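Local coordinates for electron transfer flavoprotein, beta subunit (Thermotoga maritima, PDB 7KOE) that binds flavin-adenine dinucleotide and probably carries electrons between redox partners, at residues 14-19 and 128-133; 153-158 and 190-195. All blocks are in the same frame, centred on the assembly; numbering follows the deposited sequence.

Contact 1: residues 14-19 and 128-133; sequences VVVCIK and LILTGK. With FAD (flavin-adenine dinucleotide), chain I.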
# COMPACT_ATOMS: atom_id res chain seq x y z
N VAL A 14 -38.60 -30.41 29.23
CA VAL A 14 -38.10 -29.05 29.22
C VAL A 14 -37.26 -28.85 27.96
O VAL A 14 -36.53 -29.76 27.56
CB VAL A 14 -37.28 -28.76 30.49
CG1 VAL A 14 -36.97 -27.28 30.61
CG2 VAL A 14 -38.02 -29.24 31.70
N VAL A 15 -37.41 -27.70 27.33
CA VAL A 15 -36.58 -27.31 26.20
C VAL A 15 -35.99 -25.94 26.51
O VAL A 15 -36.74 -25.01 26.81
CB VAL A 15 -37.38 -27.29 24.88
CG1 VAL A 15 -36.67 -26.48 23.83
CG2 VAL A 15 -37.60 -28.69 24.39
N VAL A 16 -34.67 -25.83 26.46
CA VAL A 16 -34.00 -24.59 26.79
C VAL A 16 -33.43 -24.01 25.51
O VAL A 16 -32.44 -24.53 24.97
CB VAL A 16 -32.90 -24.79 27.84
CG1 VAL A 16 -32.39 -23.47 28.32
CG2 VAL A 16 -33.44 -25.59 28.97
N CYS A 17 -34.03 -22.95 25.00
CA CYS A 17 -33.48 -22.26 23.84
C CYS A 17 -32.35 -21.36 24.31
O CYS A 17 -32.60 -20.37 25.01
CB CYS A 17 -34.56 -21.46 23.12
SG CYS A 17 -36.10 -22.37 22.89
N ILE A 18 -31.12 -21.69 23.96
CA ILE A 18 -29.96 -20.88 24.29
C ILE A 18 -29.38 -20.29 23.01
O ILE A 18 -29.59 -20.81 21.91
CB ILE A 18 -28.88 -21.65 25.08
CG1 ILE A 18 -28.14 -22.63 24.17
CG2 ILE A 18 -29.49 -22.39 26.24
CD1 ILE A 18 -26.90 -23.19 24.77
N LYS A 19 -28.66 -19.19 23.17
CA LYS A 19 -28.07 -18.50 22.03
C LYS A 19 -26.59 -18.28 22.29
O LYS A 19 -26.20 -17.83 23.37
CB LYS A 19 -28.76 -17.16 21.79
CG LYS A 19 -28.41 -16.53 20.46
CD LYS A 19 -28.70 -15.06 20.46
CE LYS A 19 -28.19 -14.39 19.20
NZ LYS A 19 -28.17 -12.92 19.36
N LEU A 128 -42.38 -27.20 29.36
CA LEU A 128 -41.77 -25.95 29.79
C LEU A 128 -40.70 -25.55 28.80
O LEU A 128 -39.87 -26.38 28.42
CB LEU A 128 -41.16 -26.09 31.19
CG LEU A 128 -40.80 -24.82 31.94
CD1 LEU A 128 -41.88 -23.77 31.80
CD2 LEU A 128 -40.59 -25.14 33.40
N ILE A 129 -40.70 -24.29 28.38
CA ILE A 129 -39.68 -23.76 27.50
C ILE A 129 -38.96 -22.64 28.24
O ILE A 129 -39.59 -21.65 28.64
CB ILE A 129 -40.27 -23.25 26.18
CG1 ILE A 129 -40.79 -24.42 25.35
CG2 ILE A 129 -39.22 -22.47 25.40
CD1 ILE A 129 -41.42 -24.01 24.06
N LEU A 130 -37.66 -22.80 28.45
CA LEU A 130 -36.87 -21.82 29.18
C LEU A 130 -36.02 -21.04 28.19
O LEU A 130 -35.19 -21.61 27.49
CB LEU A 130 -35.98 -22.50 30.21
CG LEU A 130 -36.64 -23.49 31.16
CD1 LEU A 130 -35.61 -24.10 32.06
CD2 LEU A 130 -37.65 -22.76 31.98
N THR A 131 -36.23 -19.73 28.13
CA THR A 131 -35.33 -18.85 27.40
C THR A 131 -34.70 -17.89 28.39
O THR A 131 -35.00 -17.89 29.58
CB THR A 131 -36.06 -18.08 26.29
OG1 THR A 131 -36.87 -17.06 26.87
CG2 THR A 131 -36.92 -19.00 25.46
N GLY A 132 -33.80 -17.07 27.89
CA GLY A 132 -33.25 -16.01 28.70
C GLY A 132 -34.01 -14.72 28.52
O GLY A 132 -34.83 -14.60 27.62
N LYS A 133 -33.72 -13.77 29.39
CA LYS A 133 -34.40 -12.48 29.33
C LYS A 133 -33.98 -11.71 28.08
O LYS A 133 -34.81 -11.08 27.42
CB LYS A 133 -34.11 -11.68 30.59
CG LYS A 133 -34.87 -10.38 30.69
CD LYS A 133 -33.93 -9.19 30.62
CE LYS A 133 -34.70 -7.89 30.57
NZ LYS A 133 -33.81 -6.70 30.50
PA FAD I . -33.40 -12.42 22.37
O1A FAD I . -33.45 -11.24 23.28
O2A FAD I . -34.61 -12.76 21.57
O5B FAD I . -32.96 -13.71 23.21
C5B FAD I . -33.88 -14.21 24.21
C4B FAD I . -33.65 -15.69 24.40
O4B FAD I . -34.18 -16.41 23.26
C3B FAD I . -32.19 -16.15 24.48
O3B FAD I . -31.66 -16.00 25.79
C2B FAD I . -32.34 -17.62 24.10
O2B FAD I . -32.82 -18.41 25.18
C1B FAD I . -33.37 -17.53 22.98
N9A FAD I . -32.76 -17.34 21.68
C8A FAD I . -32.36 -16.17 21.11
N7A FAD I . -31.83 -16.34 19.92
C5A FAD I . -31.87 -17.72 19.71
C6A FAD I . -31.46 -18.54 18.65
N6A FAD I . -30.88 -18.08 17.54
N1A FAD I . -31.65 -19.87 18.78
C2A FAD I . -32.22 -20.33 19.90
N3A FAD I . -32.65 -19.65 20.96
C4A FAD I . -32.45 -18.34 20.80
N1 FAD I . -33.94 -8.88 15.41
C2 FAD I . -35.16 -8.35 15.64
O2 FAD I . -36.17 -9.06 15.61
N3 FAD I . -35.33 -7.04 15.93
C4 FAD I . -34.27 -6.17 16.00
O4 FAD I . -34.47 -5.00 16.26
C4X FAD I . -32.99 -6.68 15.75
N5 FAD I . -31.97 -5.86 15.81
C5X FAD I . -30.73 -6.38 15.57
C6 FAD I . -29.62 -5.52 15.62
C7 FAD I . -28.35 -5.97 15.38
C7M FAD I . -27.18 -5.02 15.44
C8 FAD I . -28.14 -7.34 15.08
C8M FAD I . -26.75 -7.86 14.82
C9 FAD I . -29.22 -8.20 15.03
C9A FAD I . -30.53 -7.74 15.27
N10 FAD I . -31.63 -8.58 15.22
C10 FAD I . -32.90 -8.08 15.46
C1' FAD I . -31.46 -10.01 14.91
C2' FAD I . -31.95 -10.91 16.03
O2' FAD I . -31.02 -10.91 17.09
C3' FAD I . -32.15 -12.34 15.55
O3' FAD I . -33.37 -12.42 14.81
C4' FAD I . -32.17 -13.37 16.68
O4' FAD I . -32.84 -14.56 16.26
C5' FAD I . -32.84 -12.84 17.93
O5' FAD I . -31.84 -12.62 18.96
P FAD I . -32.05 -11.43 20.00
O1P FAD I . -30.83 -10.57 20.02
O2P FAD I . -33.36 -10.80 19.70
O3P FAD I . -32.17 -12.24 21.38
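Val-14 starts a parallel pairing with Leu-128, and the strand axes of 14-17 and 128-132 approach to 4.7 Å at 19°. With its CG1 anti to the backbone N (chi1 -170°), Val-14 lays that methyl against CD1 of Leu-130, 3.8 Å away, two residues up the partner strand. Val-15 supplies both backbone bonds of the next step: its N donates to Leu-128 O (3.0 Å, 160° at the hydrogen), and its O accepts from Leu-130 N (2.9 Å). Val-16 returns to the face of Val-14, its CG2 lying 4.1 Å from Leu-130 CD1; that one leucine methyl therefore bridges both valines, on the face packed by helix 47-63. On the other face, with Val-15 and Ile-129, helix 105-119 covers the sheet. The Cys-17 N to Leu-130 O bond is bent and weak, while Cys-17 SG reaches Ile-129 CG2 at 4.0 Å. Where the strand breaks after Cys-17, Lys-19 runs extended beside the adenine, its CD 3.4 Å from FAD N7A, and its NZ makes a salt bridge with Asp-137. Gly-132 N gives FAD O3B a weak hydrogen bond; one to O2B is doubtful. The C-terminal strand ends thus carry the nucleotide, as in alpha/beta folds of the HUP clan.

Contact 2: residues 153-158 and 190-195; sequences YALGAY and PAVLTI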
# COMPACT_ATOMS: atom_id res chain seq x y z
N TYR A 153 -48.68 -20.87 24.53
CA TYR A 153 -48.34 -21.24 25.90
C TYR A 153 -48.41 -20.01 26.80
O TYR A 153 -48.44 -18.87 26.34
CB TYR A 153 -46.94 -21.85 25.97
CG TYR A 153 -46.81 -23.26 25.43
CD1 TYR A 153 -47.92 -23.98 25.00
CD2 TYR A 153 -45.57 -23.87 25.35
CE1 TYR A 153 -47.80 -25.26 24.50
CE2 TYR A 153 -45.43 -25.15 24.85
CZ TYR A 153 -46.55 -25.84 24.43
OH TYR A 153 -46.41 -27.11 23.94
N ALA A 154 -48.44 -20.27 28.10
CA ALA A 154 -48.44 -19.20 29.08
C ALA A 154 -47.05 -18.57 29.15
O ALA A 154 -46.07 -19.25 29.43
CB ALA A 154 -48.85 -19.74 30.45
N LEU A 155 -46.97 -17.26 28.91
CA LEU A 155 -45.70 -16.56 28.95
C LEU A 155 -45.47 -16.02 30.35
O LEU A 155 -46.13 -15.07 30.78
CB LEU A 155 -45.67 -15.42 27.94
CG LEU A 155 -44.38 -14.61 28.00
CD1 LEU A 155 -43.22 -15.45 27.51
CD2 LEU A 155 -44.51 -13.36 27.19
N GLY A 156 -44.55 -16.63 31.08
CA GLY A 156 -44.05 -16.00 32.28
C GLY A 156 -42.69 -15.41 32.03
O GLY A 156 -41.69 -16.13 32.05
N ALA A 157 -42.62 -14.11 31.80
CA ALA A 157 -41.37 -13.46 31.46
C ALA A 157 -40.78 -12.77 32.68
O ALA A 157 -41.48 -12.49 33.65
CB ALA A 157 -41.58 -12.46 30.32
N TYR A 158 -39.46 -12.53 32.61
CA TYR A 158 -38.68 -11.86 33.65
C TYR A 158 -38.78 -12.57 35.00
O TYR A 158 -39.06 -11.96 36.03
CB TYR A 158 -39.07 -10.38 33.78
CG TYR A 158 -39.21 -9.69 32.46
CD1 TYR A 158 -38.09 -9.26 31.76
CD2 TYR A 158 -40.46 -9.45 31.91
CE1 TYR A 158 -38.21 -8.63 30.55
CE2 TYR A 158 -40.59 -8.83 30.69
CZ TYR A 158 -39.46 -8.41 30.02
OH TYR A 158 -39.58 -7.78 28.81
N PRO A 190 -48.49 -26.30 29.77
CA PRO A 190 -47.19 -25.89 29.22
C PRO A 190 -46.97 -24.39 29.14
O PRO A 190 -47.82 -23.67 28.61
CB PRO A 190 -47.22 -26.49 27.81
CG PRO A 190 -48.39 -27.42 27.78
CD PRO A 190 -49.36 -26.84 28.73
N ALA A 191 -45.84 -23.94 29.66
CA ALA A 191 -45.52 -22.52 29.74
C ALA A 191 -44.18 -22.25 29.07
O ALA A 191 -43.39 -23.16 28.84
CB ALA A 191 -45.48 -22.04 31.19
N VAL A 192 -43.94 -20.99 28.77
CA VAL A 192 -42.68 -20.54 28.20
C VAL A 192 -42.11 -19.52 29.18
O VAL A 192 -42.57 -18.38 29.25
CB VAL A 192 -42.84 -19.94 26.80
CG1 VAL A 192 -41.53 -19.35 26.32
CG2 VAL A 192 -43.32 -21.00 25.85
N LEU A 193 -41.12 -19.94 29.96
CA LEU A 193 -40.49 -19.03 30.89
C LEU A 193 -39.45 -18.17 30.18
O LEU A 193 -39.10 -18.41 29.02
CB LEU A 193 -39.85 -19.79 32.05
CG LEU A 193 -40.82 -20.39 33.06
CD1 LEU A 193 -40.08 -21.02 34.21
CD2 LEU A 193 -41.70 -19.30 33.57
N THR A 194 -38.97 -17.16 30.89
CA THR A 194 -37.99 -16.23 30.34
C THR A 194 -37.20 -15.72 31.53
O THR A 194 -37.70 -14.92 32.32
CB THR A 194 -38.67 -15.11 29.57
OG1 THR A 194 -39.25 -15.64 28.37
CG2 THR A 194 -37.71 -14.04 29.18
N ILE A 195 -35.97 -16.21 31.68
CA ILE A 195 -35.24 -16.17 32.94
C ILE A 195 -34.28 -14.99 32.94
O ILE A 195 -33.62 -14.71 31.93
CB ILE A 195 -34.48 -17.50 33.15
CG1 ILE A 195 -35.39 -18.69 32.83
CG2 ILE A 195 -33.98 -17.61 34.56
CD1 ILE A 195 -36.55 -18.85 33.76
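Tyr-153 and Pro-190 meet at the entry to a parallel beta pairing within the electron transfer flavoprotein domain, where the axes of strands 154-157 and 191-195 run 4.7 Å apart. Their register sets Ala-154, Leu-155 and Gly-156 beside Ala-191, Val-192 and Leu-193. Among the backbone bonds, Val-192 N to Ala-154 O is nearly straight (2.8 Å, 171° at the hydrogen). Gly-156 N also donates to Val-192 O, but from well above the carbonyl plane, and Ala-154 N to Pro-190 O is weak. Apolar packing divides between the faces: Ala-154 CB meets Ala-191 CB on one, whereas on the other Leu-155 CD1 lies 4.4 Å from Val-192 CG1. Leu-155 and Val-192 both lean on helix 143-150 there. Leu-193 CD2 sits 3.5 Å from Gly-156 O, beside a residue with no side chain. At the polar end of the pair, Thr-194 OG1 shares a hydrogen bond with Thr-131 OG1 on the neighbouring strand. The aromatic contact is a CH-pi interaction. Tyr-153 CG stands anti to its carbonyl carbon (chi1 -73°), bringing the ring against Pro-190. Tyr-153 OH is hydrogen-bonded to Lys-125, and Tyr-153 CD2, at the ring edge, meets Val-192 CG2 at 3.7 Å. Pro-190 CB lies over the Tyr-153 ring face, 3.5 Å from its centroid and 12° off the normal.

From the N terminus, strand 13-22 comes first, and contact 1 closes a long loop when the chain returns at 128-133, after 108 intervening residues that include helices 47-63 and 105-119. Contact 2 follows in series: the chain passes helix 143-150, enters 153-158, and returns at 190-195 after 31 residues without helix, among them strands 171-177 and 181-188. The loops neither nest nor cross. Strands 128-132 and 191-195 are neighbours in the same sheet, as Ile-129 N to Ala-191 O (3.0 Å) and Thr-131 O to Ile-195 N (2.9 Å) indicate by probable hydrogen bonds. Contact 2 thereby continues the FAD-binding sheet of contact 1 toward the antiparallel strands.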